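Local coordinates for protein cyclic GMP-AMP synthase-like receptor (Tribolium castaneum, PDB 7LT2) that senses double-stranded RNA in the cytoplasm and makes the second messenger 2',3'-cGAMP from ATP and GTP in innate immunity, at residues 76-79 with 80-83; 341-344 with 345-349; 359-362 with 363-367. All blocks are in the same frame, centred on the assembly; numbering follows the deposited sequence.

Contact 1 (76-79 with 80-83); sequences LLHI and PIYA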
ATOM      1  N   LEU A  76       3.771   8.711  -9.762  1.00 17.36           N
ATOM      2  CA  LEU A  76       5.004   8.194 -10.357  1.00 14.35           C
ATOM      3  C   LEU A  76       5.601   9.233 -11.304  1.00 16.84           C
ATOM      4  O   LEU A  76       5.026   9.538 -12.357  1.00 16.92           O
ATOM      5  CB  LEU A  76       4.745   6.873 -11.079  1.00 16.44           C
ATOM      6  CG  LEU A  76       4.067   5.774 -10.244  1.00 19.57           C
ATOM      7  CD1 LEU A  76       4.158   4.437 -10.955  1.00 17.35           C
ATOM      8  CD2 LEU A  76       4.663   5.666  -8.850  1.00 17.94           C
ATOM      9  N   LEU A  77       6.754   9.773 -10.921  1.00 17.31           N
ATOM     10  CA  LEU A  77       7.524  10.714 -11.720  1.00 14.47           C
ATOM     11  C   LEU A  77       8.645   9.959 -12.421  1.00 18.49           C
ATOM     12  O   LEU A  77       9.186   8.991 -11.886  1.00 17.77           O
ATOM     13  CB  LEU A  77       8.103  11.816 -10.828  1.00 18.04           C
ATOM     14  CG  LEU A  77       7.136  12.375  -9.781  1.00 19.43           C
ATOM     15  CD1 LEU A  77       7.866  13.218  -8.751  1.00 21.42           C
ATOM     16  CD2 LEU A  77       6.043  13.183 -10.467  1.00 17.95           C
ATOM     17  N   HIS A  78       8.995  10.396 -13.629  1.00 20.38           N
ATOM     18  CA  HIS A  78      10.004   9.695 -14.414  1.00 18.35           C
ATOM     19  C   HIS A  78      11.094  10.663 -14.835  1.00 16.76           C
ATOM     20  O   HIS A  78      10.814  11.657 -15.515  1.00 20.76           O
ATOM     21  CB  HIS A  78       9.401   9.021 -15.649  1.00 19.78           C
ATOM     22  CG  HIS A  78      10.421   8.329 -16.498  1.00 22.65           C
ATOM     23  ND1 HIS A  78      11.112   7.216 -16.071  1.00 25.90           N
ATOM     24  CD2 HIS A  78      10.890   8.612 -17.736  1.00 28.38           C
ATOM     25  CE1 HIS A  78      11.954   6.834 -17.016  1.00 24.51           C
ATOM     26  NE2 HIS A  78      11.840   7.666 -18.035  1.00 25.09           N
ATOM     27  N   ILE A  79      12.318  10.375 -14.417  1.00 19.30           N
ATOM     28  CA  ILE A  79      13.489  11.145 -14.850  1.00 18.51           C
ATOM     29  C   ILE A  79      13.875  10.695 -16.251  1.00 22.84           C
ATOM     30  O   ILE A  79      14.091   9.493 -16.468  1.00 21.75           O
ATOM     31  CB  ILE A  79      14.643  10.939 -13.875  1.00 17.43           C
ATOM     32  CG1 ILE A  79      14.262  11.433 -12.475  1.00 22.04           C
ATOM     33  CG2 ILE A  79      15.908  11.640 -14.389  1.00 22.32           C
ATOM     34  CD1 ILE A  79      15.245  11.044 -11.404  1.00 24.84           C
ATOM     35  N   PRO A  80      13.974  11.607 -17.220  1.00 20.59           N
ATOM     36  CA  PRO A  80      14.394  11.216 -18.571  1.00 19.79           C
ATOM     37  C   PRO A  80      15.702  10.436 -18.544  1.00 22.39           C
ATOM     38  O   PRO A  80      16.673  10.838 -17.897  1.00 23.35           O
ATOM     39  CB  PRO A  80      14.547  12.563 -19.288  1.00 24.33           C
ATOM     40  CG  PRO A  80      13.572  13.455 -18.576  1.00 24.46           C
ATOM     41  CD  PRO A  80      13.646  13.041 -17.132  1.00 22.76           C
ATOM     42  N   ILE A  81      15.718   9.296 -19.244  1.00 23.56           N
ATOM     43  CA  ILE A  81      16.883   8.419 -19.200  1.00 22.66           C
ATOM     44  C   ILE A  81      18.115   9.098 -19.778  1.00 23.11           C
ATOM     45  O   ILE A  81      19.238   8.694 -19.469  1.00 23.43           O
ATOM     46  CB  ILE A  81      16.605   7.090 -19.930  1.00 25.60           C
ATOM     47  CG1 ILE A  81      16.564   7.303 -21.442  1.00 26.60           C
ATOM     48  CG2 ILE A  81      15.299   6.472 -19.447  1.00 35.95           C
ATOM     49  CD1 ILE A  81      16.373   6.019 -22.229  1.00 39.23           C
ATOM     50  N   TYR A  82      17.933  10.132 -20.606  1.00 24.52           N
ATOM     51  CA  TYR A  82      19.080  10.847 -21.155  1.00 25.33           C
ATOM     52  C   TYR A  82      19.932  11.461 -20.052  1.00 24.58           C
ATOM     53  O   TYR A  82      21.151  11.594 -20.211  1.00 22.70           O
ATOM     54  CB  TYR A  82      18.604  11.921 -22.138  1.00 24.77           C
ATOM     55  CG  TYR A  82      19.682  12.467 -23.057  1.00 26.28           C
ATOM     56  CD1 TYR A  82      20.427  13.582 -22.701  1.00 24.35           C
ATOM     57  CD2 TYR A  82      19.937  11.875 -24.291  1.00 24.92           C
ATOM     58  CE1 TYR A  82      21.409  14.087 -23.540  1.00 26.71           C
ATOM     59  CE2 TYR A  82      20.914  12.373 -25.137  1.00 28.87           C
ATOM     60  CZ  TYR A  82      21.646  13.478 -24.757  1.00 31.11           C
ATOM     61  OH  TYR A  82      22.622  13.981 -25.595  1.00 29.76           O
ATOM     62  N   ALA A  83      19.314  11.828 -18.925  1.00 21.76           N
ATOM     63  CA  ALA A  83      20.042  12.351 -17.773  1.00 24.44           C
ATOM     64  C   ALA A  83      20.841  11.282 -17.047  1.00 23.92           C
ATOM     65  O   ALA A  83      21.540  11.609 -16.081  1.00 21.70           O
ATOM     66  CB  ALA A  83      19.075  13.022 -16.796  1.00 20.73           C
TER
HETATM   67  O   HOH W   1      13.142   8.776 -20.735  1.00 34.28           O
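His78 overlaps Ile81 at the NE2-CE1 side of its ring: the CG2 branch of Ile81 comes to the edge, near the ring plane, 3.9 Å from NE2. The two side chains cross at a slant. The ring reaches forward along the chain because CG lies opposite the backbone N (chi1 178°). The same ring edge serves a water. Water 1 lies in the ring plane, 3.2 Å from His78 NE2, and accepts the N-H of Ile81, 3.0 Å from its N. It therefore bridges a side chain and a backbone amide three residues on. The other ring nitrogen, ND1, is hydrogen-bonded to the carbonyl of Val199, on strand 188-200. With both nitrogens engaged, the rotation of the ring is probably well fixed.

Ile79 makes the apolar half of the contact. Its CG2 branch, on the side of the carbonyl carbon, faces the residues that follow: CD of Pro80 at 3.8 Å and CB of Ala83 at 4.2 Å. The rest of the Ile79 side chain runs away from 80-83, and the residue touches Phe198 and Leu129. Pro80 and Ala83 both touch Trp106 of helix 103-107. The proline has no N-H to give, but its carbonyl is used: Pro80 O accepts the N-H of Ala83, 3.0 Å from its N, and this closes a short 3-10 turn.

This is a strand exit: strand 70-77, paired with 50-56 and 188-200, passes into a proline-led 3-10 turn before strand 85-89. It lies far from the nucleotide and metal sites, in the mixed sheet of the Mab-21 nucleotidyltransferase domain.

Contact 2 (341-344 with 345-349); sequences NNIS and NRIGY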
ATOM      1  N   ASN A 341       7.743 -14.917  21.035  1.00 24.73           N
ATOM      2  CA  ASN A 341       7.426 -16.165  21.724  1.00 24.24           C
ATOM      3  C   ASN A 341       5.983 -16.168  22.219  1.00 24.81           C
ATOM      4  O   ASN A 341       5.254 -17.149  22.036  1.00 27.30           O
ATOM      5  CB  ASN A 341       8.389 -16.392  22.891  1.00 28.81           C
ATOM      6  CG  ASN A 341       9.773 -16.839  22.439  1.00 27.50           C
ATOM      7  OD1 ASN A 341       9.967 -17.247  21.295  1.00 31.37           O
ATOM      8  ND2 ASN A 341      10.742 -16.770  23.349  1.00 29.76           N
ATOM      9  N   ASN A 342       5.551 -15.072  22.850  1.00 22.97           N
ATOM     10  CA  ASN A 342       4.185 -15.004  23.359  1.00 22.49           C
ATOM     11  C   ASN A 342       3.169 -15.078  22.225  1.00 21.99           C
ATOM     12  O   ASN A 342       2.141 -15.752  22.349  1.00 27.38           O
ATOM     13  CB  ASN A 342       3.978 -13.719  24.162  1.00 22.76           C
ATOM     14  CG  ASN A 342       4.737 -13.716  25.478  1.00 24.12           C
ATOM     15  OD1 ASN A 342       5.119 -14.766  26.002  1.00 27.06           O
ATOM     16  ND2 ASN A 342       4.944 -12.529  26.026  1.00 25.01           N
ATOM     17  N   ILE A 343       3.433 -14.383  21.118  1.00 21.60           N
ATOM     18  CA  ILE A 343       2.485 -14.401  20.008  1.00 23.67           C
ATOM     19  C   ILE A 343       2.414 -15.794  19.394  1.00 25.20           C
ATOM     20  O   ILE A 343       1.325 -16.302  19.105  1.00 24.01           O
ATOM     21  CB  ILE A 343       2.854 -13.326  18.969  1.00 23.62           C
ATOM     22  CG1 ILE A 343       2.679 -11.931  19.574  1.00 26.70           C
ATOM     23  CG2 ILE A 343       1.987 -13.463  17.718  1.00 19.00           C
ATOM     24  CD1 ILE A 343       3.207 -10.815  18.705  1.00 21.57           C
ATOM     25  N   SER A 344       3.565 -16.444  19.204  1.00 22.92           N
ATOM     26  CA  SER A 344       3.565 -17.800  18.661  1.00 24.80           C
ATOM     27  C   SER A 344       2.840 -18.774  19.585  1.00 23.70           C
ATOM     28  O   SER A 344       2.123 -19.666  19.116  1.00 25.77           O
ATOM     29  CB  SER A 344       4.998 -18.267  18.406  1.00 28.94           C
ATOM     30  OG  SER A 344       5.010 -19.580  17.871  1.00 32.53           O
ATOM     31  N   ASN A 345       3.013 -18.624  20.903  1.00 24.30           N
ATOM     32  CA  ASN A 345       2.288 -19.478  21.839  1.00 26.64           C
ATOM     33  C   ASN A 345       0.785 -19.224  21.770  1.00 27.66           C
ATOM     34  O   ASN A 345      -0.012 -20.169  21.835  1.00 30.82           O
ATOM     35  CB  ASN A 345       2.803 -19.258  23.262  1.00 24.28           C
ATOM     36  CG  ASN A 345       4.217 -19.781  23.461  1.00 30.03           C
ATOM     37  OD1 ASN A 345       4.695 -20.629  22.708  1.00 32.71           O
ATOM     38  ND2 ASN A 345       4.888 -19.281  24.491  1.00 30.21           N
ATOM     39  N   ARG A 346       0.385 -17.954  21.658  1.00 27.21           N
ATOM     40  CA  ARG A 346      -1.016 -17.601  21.436  1.00 25.85           C
ATOM     41  C   ARG A 346      -1.588 -18.345  20.238  1.00 27.03           C
ATOM     42  O   ARG A 346      -2.632 -19.000  20.331  1.00 27.61           O
ATOM     43  CB  ARG A 346      -1.139 -16.098  21.190  1.00 33.70           C
ATOM     44  CG  ARG A 346      -1.550 -15.233  22.346  1.00 36.44           C
ATOM     45  CD  ARG A 346      -2.025 -13.914  21.756  1.00 36.53           C
ATOM     46  NE  ARG A 346      -2.048 -12.812  22.707  1.00 42.66           N
ATOM     47  CZ  ARG A 346      -3.150 -12.312  23.244  1.00 36.31           C
ATOM     48  NH1 ARG A 346      -4.343 -12.824  22.979  1.00 36.25           N
ATOM     49  NH2 ARG A 346      -3.054 -11.268  24.060  1.00 40.25           N
ATOM     50  N   ILE A 347      -0.921 -18.223  19.092  1.00 24.78           N
ATOM     51  CA  ILE A 347      -1.438 -18.790  17.855  1.00 23.40           C
ATOM     52  C   ILE A 347      -1.485 -20.308  17.944  1.00 22.86           C
ATOM     53  O   ILE A 347      -2.431 -20.942  17.458  1.00 25.02           O
ATOM     54  CB  ILE A 347      -0.583 -18.307  16.671  1.00 24.85           C
ATOM     55  CG1 ILE A 347      -0.653 -16.780  16.569  1.00 28.62           C
ATOM     56  CG2 ILE A 347      -1.030 -18.962  15.376  1.00 21.44           C
ATOM     57  CD1 ILE A 347       0.345 -16.186  15.603  1.00 22.83           C
ATOM     58  N   GLY A 348      -0.482 -20.915  18.581  1.00 23.16           N
ATOM     59  CA  GLY A 348      -0.501 -22.357  18.762  1.00 24.06           C
ATOM     60  C   GLY A 348      -1.698 -22.827  19.567  1.00 25.00           C
ATOM     61  O   GLY A 348      -2.324 -23.835  19.230  1.00 25.91           O
ATOM     62  N   TYR A 349      -2.029 -22.109  20.645  1.00 28.09           N
ATOM     63  CA  TYR A 349      -3.233 -22.433  21.402  1.00 30.30           C
ATOM     64  C   TYR A 349      -4.475 -22.337  20.529  1.00 27.74           C
ATOM     65  O   TYR A 349      -5.368 -23.187  20.611  1.00 30.96           O
ATOM     66  CB  TYR A 349      -3.378 -21.506  22.611  1.00 34.67           C
ATOM     67  CG  TYR A 349      -4.829 -21.251  22.976  1.00 37.99           C
ATOM     68  CD1 TYR A 349      -5.564 -22.194  23.682  1.00 45.81           C
ATOM     69  CD2 TYR A 349      -5.468 -20.076  22.592  1.00 38.79           C
ATOM     70  CE1 TYR A 349      -6.894 -21.972  24.006  1.00 47.49           C
ATOM     71  CE2 TYR A 349      -6.795 -19.846  22.909  1.00 33.91           C
ATOM     72  CZ  TYR A 349      -7.503 -20.797  23.616  1.00 42.15           C
ATOM     73  OH  TYR A 349      -8.823 -20.567  23.931  1.00 45.22           O
TER
HETATM   74  O   HOH W   2       4.644 -17.485  26.148  1.00 34.90           O
HETATM   75  O   HOH W   3       5.580 -21.201  19.978  1.00 38.12           O
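Asn345 is held to the preceding turn by its backbone N-H and by water on its amide. Its N gives a hydrogen bond to Asn341 O at 2.9 Å. Its side chain folds back over that same carbonyl, CG being opposite its own carbonyl carbon (chi1 -69°). ND2 is 3.3 Å from Asn341 O, but at a poor angle for a bond. Water 2 donates to Asn342 OD1 at 2.8 Å; its link to Asn345 ND2 is too short to be trusted in detail. On the other branch, water 3 donates to Asn345 OD1 at 2.9 Å and also bonds Ser344 OG, 2.7 Å away. The hydroxyl has a further partner in Asn313 OD1, on helix 301-318.

The backbone is regular alpha-helix, the middle of helix 337-354 in the Mab-21 HhH/H2TH-like domain. The carbonyls of Asn342, Ile343 and Ser344 accept from the N-H groups of Arg346, Ile347 and Gly348 in turn. The N-H...O angles of these three bonds lie between 159° and 164°. Tyr349 N continues the series to Asn345 O. Arg346 runs out extended from CG to NE, while its CB stays close to Ile343 O, 3.2 Å away.

The apolar side of the helix holds Ile343 and Ile347, which lie side by side and point the same way. Ile343 CG2 meets Ile347 CD1 at 3.8 Å. Ile347 also packs on Leu309 and Tyr312 of helix 301-318, and Ile343 on Asn275 and Ile276. His273 touches both isoleucines.

Contact 3 (359-362 with 363-367); sequences ENIA and KHLLT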
ATOM      1  N   GLU A 359     -16.296 -24.616  14.573  1.00 32.73           N
ATOM      2  CA  GLU A 359     -17.236 -23.691  15.195  1.00 36.20           C
ATOM      3  C   GLU A 359     -16.569 -22.773  16.212  1.00 38.33           C
ATOM      4  O   GLU A 359     -17.189 -21.786  16.628  1.00 37.22           O
ATOM      5  CB  GLU A 359     -18.377 -24.463  15.866  1.00 38.62           C
ATOM      6  CG  GLU A 359     -18.007 -25.156  17.170  1.00 39.21           C
ATOM      7  CD  GLU A 359     -17.311 -26.491  16.961  1.00 39.46           C
ATOM      8  OE1 GLU A 359     -17.005 -26.838  15.799  1.00 39.94           O
ATOM      9  OE2 GLU A 359     -17.074 -27.196  17.964  1.00 42.40           O
ATOM     10  N   ASN A 360     -15.334 -23.066  16.622  1.00 30.06           N
ATOM     11  CA  ASN A 360     -14.591 -22.189  17.515  1.00 28.87           C
ATOM     12  C   ASN A 360     -13.846 -21.079  16.785  1.00 27.73           C
ATOM     13  O   ASN A 360     -13.334 -20.168  17.446  1.00 27.42           O
ATOM     14  CB  ASN A 360     -13.588 -22.998  18.347  1.00 29.52           C
ATOM     15  CG  ASN A 360     -14.264 -23.907  19.353  1.00 32.91           C
ATOM     16  OD1 ASN A 360     -15.451 -23.761  19.638  1.00 33.65           O
ATOM     17  ND2 ASN A 360     -13.504 -24.847  19.906  1.00 33.32           N
ATOM     18  N   ILE A 361     -13.763 -21.129  15.453  1.00 27.14           N
ATOM     19  CA  ILE A 361     -12.986 -20.126  14.724  1.00 26.58           C
ATOM     20  C   ILE A 361     -13.555 -18.734  14.961  1.00 25.63           C
ATOM     21  O   ILE A 361     -12.817 -17.787  15.261  1.00 25.12           O
ATOM     22  CB  ILE A 361     -12.940 -20.461  13.224  1.00 25.67           C
ATOM     23  CG1 ILE A 361     -12.188 -21.770  12.985  1.00 26.20           C
ATOM     24  CG2 ILE A 361     -12.292 -19.321  12.450  1.00 29.42           C
ATOM     25  CD1 ILE A 361     -12.247 -22.245  11.534  1.00 25.89           C
ATOM     26  N   ALA A 362     -14.877 -18.588  14.819  1.00 26.77           N
ATOM     27  CA  ALA A 362     -15.509 -17.286  15.002  1.00 25.88           C
ATOM     28  C   ALA A 362     -15.296 -16.749  16.410  1.00 25.78           C
ATOM     29  O   ALA A 362     -15.240 -15.529  16.606  1.00 25.34           O
ATOM     30  CB  ALA A 362     -17.003 -17.373  14.698  1.00 30.44           C
ATOM     31  N   LYS A 363     -15.179 -17.638  17.398  1.00 26.82           N
ATOM     32  CA  LYS A 363     -14.950 -17.192  18.765  1.00 26.96           C
ATOM     33  C   LYS A 363     -13.589 -16.522  18.917  1.00 27.06           C
ATOM     34  O   LYS A 363     -13.430 -15.628  19.755  1.00 28.33           O
ATOM     35  CB  LYS A 363     -15.071 -18.374  19.726  1.00 28.03           C
ATOM     36  CG  LYS A 363     -16.407 -19.098  19.647  1.00 28.70           C
ATOM     37  CD  LYS A 363     -16.388 -20.360  20.495  1.00 29.77           C
ATOM     38  CE  LYS A 363     -17.680 -21.139  20.353  1.00 30.48           C
ATOM     39  NZ  LYS A 363     -17.663 -22.398  21.158  1.00 32.95           N
ATOM     40  N   HIS A 364     -12.601 -16.935  18.121  1.00 27.51           N
ATOM     41  CA  HIS A 364     -11.279 -16.324  18.174  1.00 26.95           C
ATOM     42  C   HIS A 364     -11.144 -15.131  17.243  1.00 29.10           C
ATOM     43  O   HIS A 364     -10.375 -14.209  17.538  1.00 28.98           O
ATOM     44  CB  HIS A 364     -10.198 -17.349  17.818  1.00 25.52           C
ATOM     45  CG  HIS A 364     -10.065 -18.460  18.810  1.00 26.54           C
ATOM     46  ND1 HIS A 364      -9.328 -18.339  19.969  1.00 33.26           N
ATOM     47  CD2 HIS A 364     -10.567 -19.717  18.812  1.00 27.75           C
ATOM     48  CE1 HIS A 364      -9.392 -19.471  20.648  1.00 37.90           C
ATOM     49  NE2 HIS A 364     -10.135 -20.324  19.968  1.00 29.77           N
ATOM     50  N   LEU A 365     -11.861 -15.131  16.120  1.00 25.65           N
ATOM     51  CA  LEU A 365     -11.712 -14.057  15.145  1.00 24.41           C
ATOM     52  C   LEU A 365     -12.478 -12.803  15.546  1.00 27.01           C
ATOM     53  O   LEU A 365     -12.014 -11.689  15.279  1.00 27.31           O
ATOM     54  CB  LEU A 365     -12.177 -14.532  13.766  1.00 25.58           C
ATOM     55  CG  LEU A 365     -11.139 -15.191  12.853  1.00 39.50           C
ATOM     56  CD1 LEU A 365     -10.362 -16.284  13.571  1.00 39.41           C
ATOM     57  CD2 LEU A 365     -11.826 -15.751  11.622  1.00 32.58           C
ATOM     58  N   LEU A 366     -13.629 -12.957  16.189  1.00 26.93           N
ATOM     59  CA  LEU A 366     -14.524 -11.845  16.467  1.00 23.73           C
ATOM     60  C   LEU A 366     -14.386 -11.376  17.910  1.00 27.35           C
ATOM     61  O   LEU A 366     -14.140 -12.169  18.822  1.00 30.02           O
ATOM     62  CB  LEU A 366     -15.977 -12.246  16.191  1.00 24.47           C
ATOM     63  CG  LEU A 366     -16.263 -12.751  14.775  1.00 23.87           C
ATOM     64  CD1 LEU A 366     -17.739 -13.066  14.592  1.00 24.42           C
ATOM     65  CD2 LEU A 366     -15.795 -11.730  13.740  1.00 26.20           C
ATOM     66  N   THR A 367     -14.536 -10.069  18.104  1.00 24.85           N
ATOM     67  CA  THR A 367     -14.734  -9.551  19.443  1.00 30.88           C
ATOM     68  C   THR A 367     -16.029 -10.118  20.006  1.00 27.75           C
ATOM     69  O   THR A 367     -16.879 -10.634  19.273  1.00 30.07           O
ATOM     70  CB  THR A 367     -14.785  -8.021  19.433  1.00 32.66           C
ATOM     71  OG1 THR A 367     -15.959  -7.584  18.739  1.00 28.78           O
ATOM     72  CG2 THR A 367     -13.559  -7.450  18.728  1.00 34.82           C
TER
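Asn360 turns its CG opposite its carbonyl carbon (chi1 -69°), and Lys363 does the same (chi1 -57°) before running fully extended. The two side chains therefore meet at their polar ends. Lys363 NZ gives a hydrogen bond to Asn360 OD1 at 3.0 Å, the nitrogen tilted 28° from the amide's carbonyl plane. On its way the lysine chain passes close to the asparagine, with CD 3.6 Å from OD1. The other end of the amide is also held: ND2 bonds Asp353 O, in helix 337-354. The carboxylate of Glu359 is near but not in contact with the ammonium group, OE2 to NZ being 5.8 Å. Its negative charge may still favour the ammonium.

The two segments together make up a short helix, 361-365, with a residue or two on each side. It follows helix 337-354 and leads into helix 368-375. Asn360 O receives weak bonds from the N-H groups of Lys363 and His364, and the latter N-H is shared with Ile361 O. Ile361 O takes two donors. Leu365 N lies nearly straight out from the carbonyl at 3.0 Å, whereas His364 N sits above the carbonyl plane, off the lone pair. Ala362 O accepts from Leu366 N at 3.1 Å, where the chain leaves helical geometry. Thr367 then stands at the N-cap of the next helix.

The CD2 of His364 comes obliquely to Asn360 O, 3.1 Å away, a close C-H...O approach, while its NE2 bonds Asp353 OD2. On the buried side Ile361 and Leu365 lie alongside each other, CG2 to CD2 3.7 Å. Leu6 packs on the former and Leu264 on the latter.

How the contacts relate
From the N terminus the chain first reaches contact 1, where strand 70-77 leaves the nucleotidyltransferase sheet. Contact 2 comes much later, within helix 337-354, and contact 3 follows on helix 361-365. Each is local, between neighbours in one continuous stretch, so none closes a long loop. The three lie in series, with none inside or across another. Contact 1 is on the opposite side of the chain's centre from the others, with centres about 48 Å from contact 2 and about 51 Å from contact 3. Contacts 2 and 3 have centres about 16 Å apart and touch where Tyr349 CE2 lies 3.5 Å from His364 CE1. This joins helix 337-354 to helix 361-365, the next in the chain.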